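Side-chain contacts in N-acetylmuramoyl-L-alanine amidase domain-containing protein SAOUHSC_02979 (Staphylococcus aureus, PDB 5T1Q), which probably cleaves amide bonds of the bacterial cell wall as a secreted hydrolase, this chain comprising its glucosaminidase-type and CHAP domains: residues G50-V55 with Y195-N200; D70-G75 with E214-L219; N158-D161 with T165-K168; V318-V321 with I327-S330. One frame throughout, in Å; residues are numbered along the deposited sequence.

Interaction 1 of 4, residues G50-V55 with Y195-N200; sequences GQFNVV and YAKKLN
Strand 52-54, at one edge of the large mixed sheet, packs against the first turn of helix 195-205 mainly through K197, whose side chain reaches across to G50, Q51 and F52. The contact joins a strand of the sheet shared with the CHAP domain to a helix of the glucosaminidase-type domain. Lysine suits the place because its long methylene chain can lie along an aromatic ring. K197 CB stands 4.0 Å from F52 CD2, and further along the chain K197 CE comes within 3.7 Å of F52 CE2, an oblique approach to the ring. Bends at the third and fourth torsions (chi3 -59°, chi4 -68°) fold the lysine around the backbone carbonyl of G50, whose O atom is 3.3 Å from both K197 CD and K197 CE.

No direct hydrogen bond spans the two segments; one water does the work instead. It donates to K197 O at 2.7 Å and to Q51 OE1 at 2.8 Å, and accepts from F52 N at 3.0 Å. A turn at the second torsion (-73°) brings the Q51 amide oxygen to this water. F52 O is also hydrogen-bonded to S201 OG, one residue beyond N200 on the same helix, and the phenyl ring packs on F37 and T39 of strand 37-39. The water therefore satisfies three polar groups at once, while the CE methylene of K197, probably polarised by the ammonium group, may find a weakly favourable partner in the G50 oxygen.

Interaction 2 of 4, residues D70-G75 with E214-L219; sequences DAHRIG and ERMPDL
H72, on helix 58-78, and M216, on an irregular segment running from E214 to L219, bring their backbones to 6.9 Å between CA atoms. R215 and M216 have extended backbone angles, and the chain passes the helix in an extended but irregular course, with no backbone hydrogen bonds between the two segments. The contact centres on a CH-pi interaction between this loop and helix 58-78 of the glucosaminidase-type domain. M216 CB sits 3.6 Å from the centroid of the H72 ring, a mere 2° off the ring normal, and thus almost exactly over the middle of the face. A flat imidazole suits the place, since its face takes the aliphatic chain while its edge serves polar atoms.

The side chains run antiparallel past one another. With CG anti to the backbone N (chi1 174°), the imidazole leans out from the helix toward the passing chain, and M216 CG lies over the same face, 3.6 Å from H72 CG. At the ring's edge, near its plane, E214 O is 3.1 Å from H72 NE2. That nitrogen is hydrogen-bonded to D213 O, just before the segment, which probably helps to set the rotation of the ring.

M216, present as selenomethionine, has an unbranched apolar chain that can lie over the ring and still reach A68 and F211. Its selenium meets the imidazole obliquely, 37° off the ring normal and 4.4 Å from the centroid; the nearest approach of this heavy atom is to the histidine methylene, where M216 SE lies 3.6 Å from H72 CB.

Interaction 3 of 4, residues N158-D161 with T165-K168; sequences NGID and TIYK
I166 and I160 meet through their branches, with G159 alongside, and these three residues account for most of the surface the contact buries. The delta methyls come together tip to tip, I160 CD1 lying 3.9 Å from I166 CD1. Behind them, I166 CG2 touches both I160 CG1 and the bare CA of G159, at 4.1 Å from each. Isoleucine suits position 166 because both its apolar branches are used: the CG1 arm, anti to the backbone N (chi1 -168°), carries CD1 toward I160, and the CG2 methyl is left to cover the glycine. I160 contributes its CG1-CD1 arm.

G159 leaves the helical conformation with a positive phi of 73°, a value that favours glycine, and so turns the chain out of the helix that precedes it. The partner segment folds as a type I beta turn from T165 to K168, closed by K168 N to T165 O at 3.0 Å. Within the turn, I166 CG2 also lies over one face of the Y167 ring, offset toward its rim.

The contact joins two parts of the long loop between helices 145-158 and 178-185: Y167 packs back on L155 and I156 of the first helix, its hydroxyl bonds to T188 O beyond the second, and I166 touches N3 and T188.

Interaction 4 of 4, residues V318-V321 with I327-S330; sequences VEKV and IVIS
A classic beta bulge interrupts the antiparallel hairpin of strands 314-321 and 327-332 in the CHAP domain, with E319 and K320 both facing V328. V328 O accepts from both bulge residues: from E319 N at 2.8 Å and, more distantly, from K320 N at 3.3 Å. The return bond, V328 N to K320 O, is 2.9 Å long and nearly straight (171°). The extra residue shifts the register by one, so V318 pairs with I329 before the bulge while V321 pairs with I327 after it, both as non-hydrogen-bonded pairs.

The bulge goes with the near-helical backbone of E319 (psi -35°), its side chain pointing toward the partner strand. Bent at chi2 (-72°), that chain delivers E319 OE2 to S330, whose OG donates a short bond of 2.6 Å. The hydroxyl meets the carboxylate on its anti side, slightly out of plane. R260 forms a salt bridge with E319 OE1, and Y256 OH is hydrogen-bonded to S330 OG.

Apolar beta-branched residues suit the face where V318, I327 and I329 are buried, V318 and I329 packing on V299; V321 meets I327, CG2 to CG2, at the less covered end. I329 lies against the group C253, H314 and E331, which may form a Cys-His-Glu triad, as in CHAP-type amidases. On the other face K320 CB packs 4.0 Å from V328 CB, and its extended chain then leads away from V328. Held by an arginine at one oxygen and a serine at the other, the buried E319 carboxylate is probably kept ionised, and its polar network ties the bulge to the helix carrying Y256 and R260.

Interactions 1 and 2 interleave along the chain: residues 50-55 and 70-75 come first, their partners 195-200 and 214-219 follow in the same order, and interaction 3 falls between, after helix 145-158. Interaction 4 is a separate, later hairpin. Interactions 1, 2 and 3 form a rough triangle, their centres 23 to 25 Å apart, around the glucosaminidase-type domain. Interaction 4 belongs to the CHAP domain, 44 Å from interaction 2 and 47 Å from interaction 3 between centres, on the opposite side of the chain's centre. Interaction 1, centred about 24 Å from interaction 4, stands between them; its strand 52-54 belongs to the hairpin's mixed sheet, its helix to the glucosaminidase-type domain.

Interaction 1 of 4, residues G50-V55 with Y195-N200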
loop_
_atom_site.group_PDB
_atom_site.type_symbol
_atom_site.label_atom_id
_atom_site.label_comp_id
_atom_site.label_asym_id
_atom_site.label_seq_id
_atom_site.Cartn_x
_atom_site.Cartn_y
_atom_site.Cartn_z
ATOM N N GLY A 50 -10.329 -2.787 15.827
ATOM C CA GLY A 50 -10.203 -3.459 14.530
ATOM C C GLY A 50 -8.775 -3.494 13.987
ATOM O O GLY A 50 -7.982 -2.585 14.239
ATOM N N GLN A 51 -8.462 -4.552 13.240
ATOM C CA GLN A 51 -7.141 -4.746 12.657
ATOM C C GLN A 51 -7.203 -4.754 11.127
ATOM O O GLN A 51 -8.286 -4.759 10.523
ATOM C CB GLN A 51 -6.556 -6.086 13.121
ATOM C CG GLN A 51 -6.547 -6.336 14.629
ATOM C CD GLN A 51 -5.512 -5.523 15.389
ATOM O OE1 GLN A 51 -4.982 -4.521 14.896
ATOM N NE2 GLN A 51 -5.215 -5.964 16.613
ATOM N N PHE A 52 -6.021 -4.748 10.513
ATOM C CA PHE A 52 -5.894 -4.852 9.067
ATOM C C PHE A 52 -5.181 -6.140 8.727
ATOM O O PHE A 52 -4.351 -6.621 9.485
ATOM C CB PHE A 52 -5.126 -3.662 8.480
ATOM C CG PHE A 52 -5.887 -2.378 8.538
ATOM C CD1 PHE A 52 -7.006 -2.194 7.744
ATOM C CD2 PHE A 52 -5.499 -1.356 9.385
ATOM C CE1 PHE A 52 -7.740 -1.019 7.796
ATOM C CE2 PHE A 52 -6.226 -0.173 9.442
ATOM C CZ PHE A 52 -7.346 -0.005 8.644
ATOM N N ASN A 53 -5.549 -6.721 7.601
ATOM C CA ASN A 53 -4.884 -7.904 7.105
ATOM C C ASN A 53 -4.033 -7.491 5.948
ATOM O O ASN A 53 -4.457 -6.703 5.103
ATOM C CB ASN A 53 -5.873 -8.960 6.633
ATOM C CG ASN A 53 -6.540 -9.685 7.777
ATOM O OD1 ASN A 53 -6.280 -9.403 8.946
ATOM N ND2 ASN A 53 -7.378 -10.649 7.445
ATOM N N VAL A 54 -2.829 -8.042 5.918
ATOM C CA VAL A 54 -1.906 -7.824 4.824
ATOM C C VAL A 54 -2.396 -8.654 3.642
ATOM O O VAL A 54 -3.157 -9.627 3.809
ATOM C CB VAL A 54 -0.464 -8.293 5.179
ATOM C CG1 VAL A 54 -0.010 -7.708 6.509
ATOM C CG2 VAL A 54 -0.363 -9.818 5.227
ATOM N N VAL A 55 -1.978 -8.260 2.448
ATOM C CA VAL A 55 -2.255 -9.046 1.256
ATOM C C VAL A 55 -1.092 -10.038 1.216
ATOM O O VAL A 55 0.039 -9.651 0.949
ATOM C CB VAL A 55 -2.288 -8.186 -0.016
ATOM C CG1 VAL A 55 -2.426 -9.069 -1.251
ATOM C CG2 VAL A 55 -3.426 -7.176 0.057
ATOM N N TYR A 195 -0.823 3.959 10.149
ATOM C CA TYR A 195 0.545 3.451 10.054
ATOM C C TYR A 195 0.869 2.354 11.088
ATOM O O TYR A 195 1.331 1.262 10.709
ATOM C CB TYR A 195 1.553 4.602 10.144
ATOM C CG TYR A 195 2.904 4.280 9.533
ATOM C CD1 TYR A 195 3.052 4.182 8.152
ATOM C CD2 TYR A 195 4.041 4.139 10.325
ATOM C CE1 TYR A 195 4.281 3.905 7.576
ATOM C CE2 TYR A 195 5.279 3.856 9.758
ATOM C CZ TYR A 195 5.400 3.744 8.388
ATOM O OH TYR A 195 6.639 3.473 7.830
ATOM N N ALA A 196 0.570 2.611 12.363
ATOM C CA ALA A 196 0.868 1.645 13.431
ATOM C C ALA A 196 0.126 0.328 13.243
ATOM O O ALA A 196 0.732 -0.744 13.331
ATOM C CB ALA A 196 0.548 2.230 14.804
ATOM N N LYS A 197 -1.175 0.399 12.980
ATOM C CA LYS A 197 -1.960 -0.819 12.777
ATOM C C LYS A 197 -1.472 -1.622 11.565
ATOM O O LYS A 197 -1.535 -2.846 11.566
ATOM C CB LYS A 197 -3.464 -0.538 12.715
ATOM C CG LYS A 197 -4.044 -0.078 14.057
ATOM C CD LYS A 197 -5.515 -0.430 14.225
ATOM C CE LYS A 197 -6.418 0.159 13.145
ATOM N NZ LYS A 197 -6.521 1.642 13.211
ATOM N N LYS A 198 -0.979 -0.925 10.544
ATOM C CA LYS A 198 -0.417 -1.591 9.379
ATOM C C LYS A 198 0.874 -2.328 9.741
ATOM O O LYS A 198 1.042 -3.493 9.377
ATOM C CB LYS A 198 -0.175 -0.596 8.241
ATOM C CG LYS A 198 -1.453 -0.136 7.553
ATOM C CD LYS A 198 -1.141 0.887 6.476
ATOM C CE LYS A 198 -2.380 1.274 5.695
ATOM N NZ LYS A 198 -2.020 2.165 4.562
ATOM N N LEU A 199 1.781 -1.662 10.460
ATOM C CA LEU A 199 3.029 -2.308 10.863
ATOM C C LEU A 199 2.751 -3.525 11.747
ATOM O O LEU A 199 3.341 -4.584 11.543
ATOM C CB LEU A 199 3.970 -1.333 11.581
ATOM C CG LEU A 199 4.579 -0.192 10.765
ATOM C CD1 LEU A 199 5.501 0.630 11.650
ATOM C CD2 LEU A 199 5.346 -0.701 9.555
ATOM N N ASN A 200 1.842 -3.373 12.704
ATOM C CA ASN A 200 1.475 -4.458 13.604
ATOM C C ASN A 200 0.958 -5.650 12.809
ATOM O O ASN A 200 1.346 -6.780 13.074
ATOM C CB ASN A 200 0.446 -3.984 14.650
ATOM C CG ASN A 200 1.015 -2.921 15.589
ATOM O OD1 ASN A 200 2.233 -2.778 15.723
ATOM N ND2 ASN A 200 0.138 -2.171 16.238
HETATM O O HOH W 1 -3.735 -4.214 12.373
#

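Interaction 2 of 4, residues D70-G75 with E214-L219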
loop_
_atom_site.group_PDB
_atom_site.type_symbol
_atom_site.label_atom_id
_atom_site.label_comp_id
_atom_site.label_asym_id
_atom_site.label_seq_id
_atom_site.Cartn_x
_atom_site.Cartn_y
_atom_site.Cartn_z
ATOM N N ASP A 70 20.561 -9.192 7.797
ATOM C CA ASP A 70 21.107 -7.854 8.043
ATOM C C ASP A 70 20.267 -7.092 9.077
ATOM O O ASP A 70 20.822 -6.397 9.928
ATOM C CB ASP A 70 21.265 -7.062 6.735
ATOM C CG ASP A 70 22.393 -7.605 5.837
ATOM O OD1 ASP A 70 23.331 -8.251 6.350
ATOM O OD2 ASP A 70 22.360 -7.349 4.609
ATOM N N ALA A 71 18.944 -7.254 9.023
ATOM C CA ALA A 71 18.042 -6.607 9.995
ATOM C C ALA A 71 18.258 -7.157 11.403
ATOM O O ALA A 71 18.226 -6.403 12.378
ATOM C CB ALA A 71 16.594 -6.777 9.587
ATOM N N HIS A 72 18.479 -8.469 11.503
ATOM C CA HIS A 72 18.755 -9.104 12.800
ATOM C C HIS A 72 20.028 -8.565 13.472
ATOM O O HIS A 72 20.003 -8.212 14.647
ATOM C CB HIS A 72 18.875 -10.622 12.662
ATOM C CG HIS A 72 19.304 -11.297 13.924
ATOM N ND1 HIS A 72 20.623 -11.599 14.191
ATOM C CD2 HIS A 72 18.604 -11.668 15.021
ATOM C CE1 HIS A 72 20.711 -12.156 15.384
ATOM N NE2 HIS A 72 19.500 -12.211 15.909
ATOM N N ARG A 73 21.131 -8.538 12.723
ATOM C CA ARG A 73 22.430 -8.054 13.234
ATOM C C ARG A 73 22.340 -6.560 13.584
ATOM O O ARG A 73 22.793 -6.137 14.652
ATOM C CB ARG A 73 23.531 -8.286 12.190
ATOM C CG ARG A 73 24.962 -8.007 12.664
ATOM C CD ARG A 73 25.955 -7.931 11.498
ATOM N NE ARG A 73 25.566 -6.892 10.526
ATOM C CZ ARG A 73 24.916 -7.091 9.367
ATOM N NH1 ARG A 73 24.590 -8.317 8.943
ATOM N NH2 ARG A 73 24.607 -6.042 8.603
ATOM N N ILE A 74 21.770 -5.773 12.673
ATOM C CA ILE A 74 21.565 -4.334 12.899
ATOM C C ILE A 74 20.715 -4.099 14.158
ATOM O O ILE A 74 21.024 -3.208 14.956
ATOM C CB ILE A 74 20.957 -3.634 11.666
ATOM C CG1 ILE A 74 22.033 -3.502 10.581
ATOM C CG2 ILE A 74 20.437 -2.242 12.022
ATOM C CD1 ILE A 74 21.531 -2.972 9.253
ATOM N N GLY A 75 19.691 -4.924 14.354
ATOM C CA GLY A 75 18.837 -4.820 15.533
ATOM C C GLY A 75 19.578 -4.982 16.853
ATOM O O GLY A 75 19.501 -4.108 17.725
ATOM N N GLU A 214 18.417 -12.751 20.388
ATOM C CA GLU A 214 19.876 -12.851 20.284
ATOM C C GLU A 214 20.331 -13.751 19.144
ATOM O O GLU A 214 21.091 -13.321 18.274
ATOM C CB GLU A 214 20.478 -13.351 21.613
ATOM C CG GLU A 214 20.351 -12.388 22.798
ATOM C CD GLU A 214 18.911 -12.033 23.178
ATOM O OE1 GLU A 214 17.972 -12.786 22.810
ATOM O OE2 GLU A 214 18.721 -10.991 23.853
ATOM N N ARG A 215 19.888 -15.003 19.160
ATOM C CA ARG A 215 20.245 -15.922 18.096
ATOM C C ARG A 215 19.161 -15.875 17.047
ATOM O O ARG A 215 17.967 -15.903 17.362
ATOM C CB ARG A 215 20.455 -17.352 18.603
ATOM C CG ARG A 215 21.541 -17.471 19.678
ATOM C CD ARG A 215 22.275 -18.806 19.621
ATOM N NE ARG A 215 21.380 -19.965 19.562
ATOM C CZ ARG A 215 21.790 -21.229 19.450
ATOM N NH1 ARG A 215 20.892 -22.211 19.397
ATOM N NH2 ARG A 215 23.088 -21.526 19.388
HETATM N N MSE A 216 19.581 -15.774 15.795
HETATM C CA MSE A 216 18.639 -15.742 14.713
HETATM C C MSE A 216 18.302 -17.150 14.320
HETATM O O MSE A 216 19.180 -18.013 14.345
HETATM C CB MSE A 216 19.245 -15.046 13.526
HETATM C CG MSE A 216 18.092 -14.455 12.733
HETATM SE SE MSE A 216 18.881 -13.832 11.080
HETATM C CE MSE A 216 17.710 -14.736 9.782
ATOM N N PRO A 217 17.048 -17.406 13.942
ATOM C CA PRO A 217 16.670 -18.760 13.522
ATOM C C PRO A 217 17.161 -19.126 12.130
ATOM O O PRO A 217 17.779 -18.308 11.438
ATOM C CB PRO A 217 15.135 -18.726 13.516
ATOM C CG PRO A 217 14.767 -17.643 14.444
ATOM C CD PRO A 217 15.868 -16.627 14.374
ATOM N N ASP A 218 16.844 -20.356 11.737
ATOM C CA ASP A 218 17.175 -20.877 10.427
ATOM C C ASP A 218 16.130 -20.348 9.440
ATOM O O ASP A 218 14.926 -20.542 9.635
ATOM C CB ASP A 218 17.173 -22.416 10.480
ATOM C CG ASP A 218 17.484 -23.079 9.132
ATOM O OD1 ASP A 218 17.709 -22.383 8.121
ATOM O OD2 ASP A 218 17.502 -24.327 9.092
ATOM N N LEU A 219 16.594 -19.654 8.402
ATOM C CA LEU A 219 15.706 -19.125 7.362
ATOM C C LEU A 219 15.040 -20.226 6.524
ATOM O O LEU A 219 14.036 -19.970 5.864
ATOM C CB LEU A 219 16.461 -18.177 6.431
ATOM C CG LEU A 219 16.906 -16.836 6.996
ATOM C CD1 LEU A 219 17.784 -16.136 5.974
ATOM C CD2 LEU A 219 15.704 -15.971 7.370
#

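Interaction 3 of 4, residues N158-D161 with T165-K168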
loop_
_atom_site.group_PDB
_atom_site.type_symbol
_atom_site.label_atom_id
_atom_site.label_comp_id
_atom_site.label_asym_id
_atom_site.label_seq_id
_atom_site.Cartn_x
_atom_site.Cartn_y
_atom_site.Cartn_z
ATOM N N ASN A 158 20.163 8.566 15.507
ATOM C CA ASN A 158 20.616 9.967 15.539
ATOM C C ASN A 158 19.498 11.010 15.436
ATOM O O ASN A 158 19.680 12.148 15.850
ATOM C CB ASN A 158 21.631 10.201 14.420
ATOM C CG ASN A 158 22.808 9.249 14.496
ATOM O OD1 ASN A 158 23.279 8.918 15.578
ATOM N ND2 ASN A 158 23.289 8.804 13.343
ATOM N N GLY A 159 18.366 10.641 14.846
ATOM C CA GLY A 159 17.228 11.557 14.742
ATOM C C GLY A 159 17.390 12.681 13.739
ATOM O O GLY A 159 17.989 12.493 12.676
ATOM N N ILE A 160 16.842 13.851 14.080
ATOM C CA ILE A 160 16.878 15.027 13.200
ATOM C C ILE A 160 17.290 16.313 13.923
ATOM O O ILE A 160 17.395 16.359 15.153
ATOM C CB ILE A 160 15.496 15.281 12.546
ATOM C CG1 ILE A 160 14.444 15.639 13.618
ATOM C CG2 ILE A 160 15.056 14.072 11.721
ATOM C CD1 ILE A 160 13.114 16.104 13.063
ATOM N N ASP A 161 17.501 17.361 13.129
ATOM C CA ASP A 161 17.877 18.677 13.632
ATOM C C ASP A 161 16.700 19.261 14.412
ATOM O O ASP A 161 15.566 19.281 13.909
ATOM C CB ASP A 161 18.219 19.592 12.460
ATOM C CG ASP A 161 18.670 20.969 12.895
ATOM O OD1 ASP A 161 19.315 21.094 13.962
ATOM O OD2 ASP A 161 18.400 21.930 12.140
ATOM N N THR A 165 16.066 13.083 19.442
ATOM C CA THR A 165 15.440 11.916 20.033
ATOM C C THR A 165 14.030 11.669 19.477
ATOM O O THR A 165 13.214 11.001 20.121
ATOM C CB THR A 165 15.382 12.069 21.563
ATOM O OG1 THR A 165 14.603 13.221 21.894
ATOM C CG2 THR A 165 16.785 12.215 22.133
ATOM N N ILE A 166 13.755 12.166 18.272
ATOM C CA ILE A 166 12.436 12.004 17.668
ATOM C C ILE A 166 12.017 10.523 17.560
ATOM O O ILE A 166 10.849 10.219 17.702
ATOM C CB ILE A 166 12.334 12.714 16.291
ATOM C CG1 ILE A 166 10.867 12.769 15.822
ATOM C CG2 ILE A 166 13.242 12.056 15.261
ATOM C CD1 ILE A 166 10.649 13.463 14.488
ATOM N N TYR A 167 12.975 9.623 17.345
ATOM C CA TYR A 167 12.682 8.183 17.254
ATOM C C TYR A 167 13.202 7.390 18.459
ATOM O O TYR A 167 13.195 6.158 18.433
ATOM C CB TYR A 167 13.239 7.596 15.949
ATOM C CG TYR A 167 12.678 8.252 14.710
ATOM C CD1 TYR A 167 11.317 8.183 14.423
ATOM C CD2 TYR A 167 13.504 8.919 13.806
ATOM C CE1 TYR A 167 10.787 8.781 13.288
ATOM C CE2 TYR A 167 12.986 9.517 12.663
ATOM C CZ TYR A 167 11.622 9.451 12.410
ATOM O OH TYR A 167 11.090 10.044 11.278
ATOM N N LYS A 168 13.636 8.089 19.510
ATOM C CA LYS A 168 14.134 7.426 20.722
ATOM C C LYS A 168 13.096 6.463 21.339
ATOM O O LYS A 168 13.468 5.386 21.781
ATOM C CB LYS A 168 14.650 8.441 21.761
ATOM C CG LYS A 168 15.237 7.798 23.014
ATOM C CD LYS A 168 15.870 8.808 23.965
ATOM C CE LYS A 168 16.381 8.105 25.211
ATOM N NZ LYS A 168 17.117 8.992 26.144
#

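Interaction 4 of 4, residues V318-V321 with I327-S330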
loop_
_atom_site.group_PDB
_atom_site.type_symbol
_atom_site.label_atom_id
_atom_site.label_comp_id
_atom_site.label_asym_id
_atom_site.label_seq_id
_atom_site.Cartn_x
_atom_site.Cartn_y
_atom_site.Cartn_z
ATOM N N VAL A 318 -17.160 -5.639 -9.545
ATOM C CA VAL A 318 -18.412 -6.252 -9.102
ATOM C C VAL A 318 -18.160 -7.678 -8.559
ATOM O O VAL A 318 -17.888 -8.604 -9.328
ATOM C CB VAL A 318 -19.447 -6.331 -10.240
ATOM C CG1 VAL A 318 -20.749 -6.971 -9.756
ATOM C CG2 VAL A 318 -19.720 -4.955 -10.812
ATOM N N GLU A 319 -18.245 -7.842 -7.236
ATOM C CA GLU A 319 -18.067 -9.153 -6.607
ATOM C C GLU A 319 -19.338 -9.999 -6.725
ATOM O O GLU A 319 -19.272 -11.212 -6.864
ATOM C CB GLU A 319 -17.728 -9.014 -5.125
ATOM C CG GLU A 319 -16.442 -8.268 -4.813
ATOM C CD GLU A 319 -15.164 -9.033 -5.147
ATOM O OE1 GLU A 319 -15.223 -10.245 -5.491
ATOM O OE2 GLU A 319 -14.077 -8.418 -5.031
ATOM N N LYS A 320 -20.491 -9.352 -6.663
ATOM C CA LYS A 320 -21.768 -10.062 -6.698
ATOM C C LYS A 320 -22.894 -9.177 -7.179
ATOM O O LYS A 320 -22.896 -7.976 -6.940
ATOM C CB LYS A 320 -22.110 -10.537 -5.279
ATOM C CG LYS A 320 -23.373 -11.374 -5.163
ATOM C CD LYS A 320 -23.635 -11.762 -3.713
ATOM C CE LYS A 320 -24.912 -12.561 -3.565
ATOM N NZ LYS A 320 -25.086 -12.904 -2.137
ATOM N N VAL A 321 -23.819 -9.777 -7.912
ATOM C CA VAL A 321 -25.024 -9.111 -8.318
ATOM C C VAL A 321 -26.110 -9.783 -7.460
ATOM O O VAL A 321 -26.327 -10.992 -7.569
ATOM C CB VAL A 321 -25.327 -9.269 -9.808
ATOM C CG1 VAL A 321 -26.693 -8.675 -10.129
ATOM C CG2 VAL A 321 -24.248 -8.603 -10.664
ATOM N N ILE A 327 -25.726 -4.376 -6.009
ATOM C CA ILE A 327 -24.439 -5.025 -6.277
ATOM C C ILE A 327 -23.509 -4.906 -5.076
ATOM O O ILE A 327 -23.636 -3.983 -4.273
ATOM C CB ILE A 327 -23.723 -4.412 -7.525
ATOM C CG1 ILE A 327 -23.473 -2.913 -7.338
ATOM C CG2 ILE A 327 -24.558 -4.621 -8.772
ATOM C CD1 ILE A 327 -22.708 -2.240 -8.453
ATOM N N VAL A 328 -22.582 -5.854 -4.970
ATOM C CA VAL A 328 -21.534 -5.820 -3.968
ATOM C C VAL A 328 -20.263 -5.544 -4.758
ATOM O O VAL A 328 -19.945 -6.280 -5.713
ATOM C CB VAL A 328 -21.383 -7.153 -3.241
ATOM C CG1 VAL A 328 -20.279 -7.056 -2.193
ATOM C CG2 VAL A 328 -22.703 -7.565 -2.605
ATOM N N ILE A 329 -19.540 -4.491 -4.369
ATOM C CA ILE A 329 -18.334 -4.095 -5.060
ATOM C C ILE A 329 -17.134 -4.051 -4.123
ATOM O O ILE A 329 -17.301 -3.868 -2.922
ATOM C CB ILE A 329 -18.477 -2.695 -5.717
ATOM C CG1 ILE A 329 -18.759 -1.606 -4.679
ATOM C CG2 ILE A 329 -19.589 -2.710 -6.741
ATOM C CD1 ILE A 329 -18.744 -0.188 -5.215
ATOM N N SER A 330 -15.937 -4.214 -4.694
ATOM C CA SER A 330 -14.695 -4.069 -3.963
ATOM C C SER A 330 -13.898 -2.969 -4.697
ATOM O O SER A 330 -14.014 -2.785 -5.923
ATOM C CB SER A 330 -13.923 -5.395 -3.849
ATOM O OG SER A 330 -13.495 -5.875 -5.108
#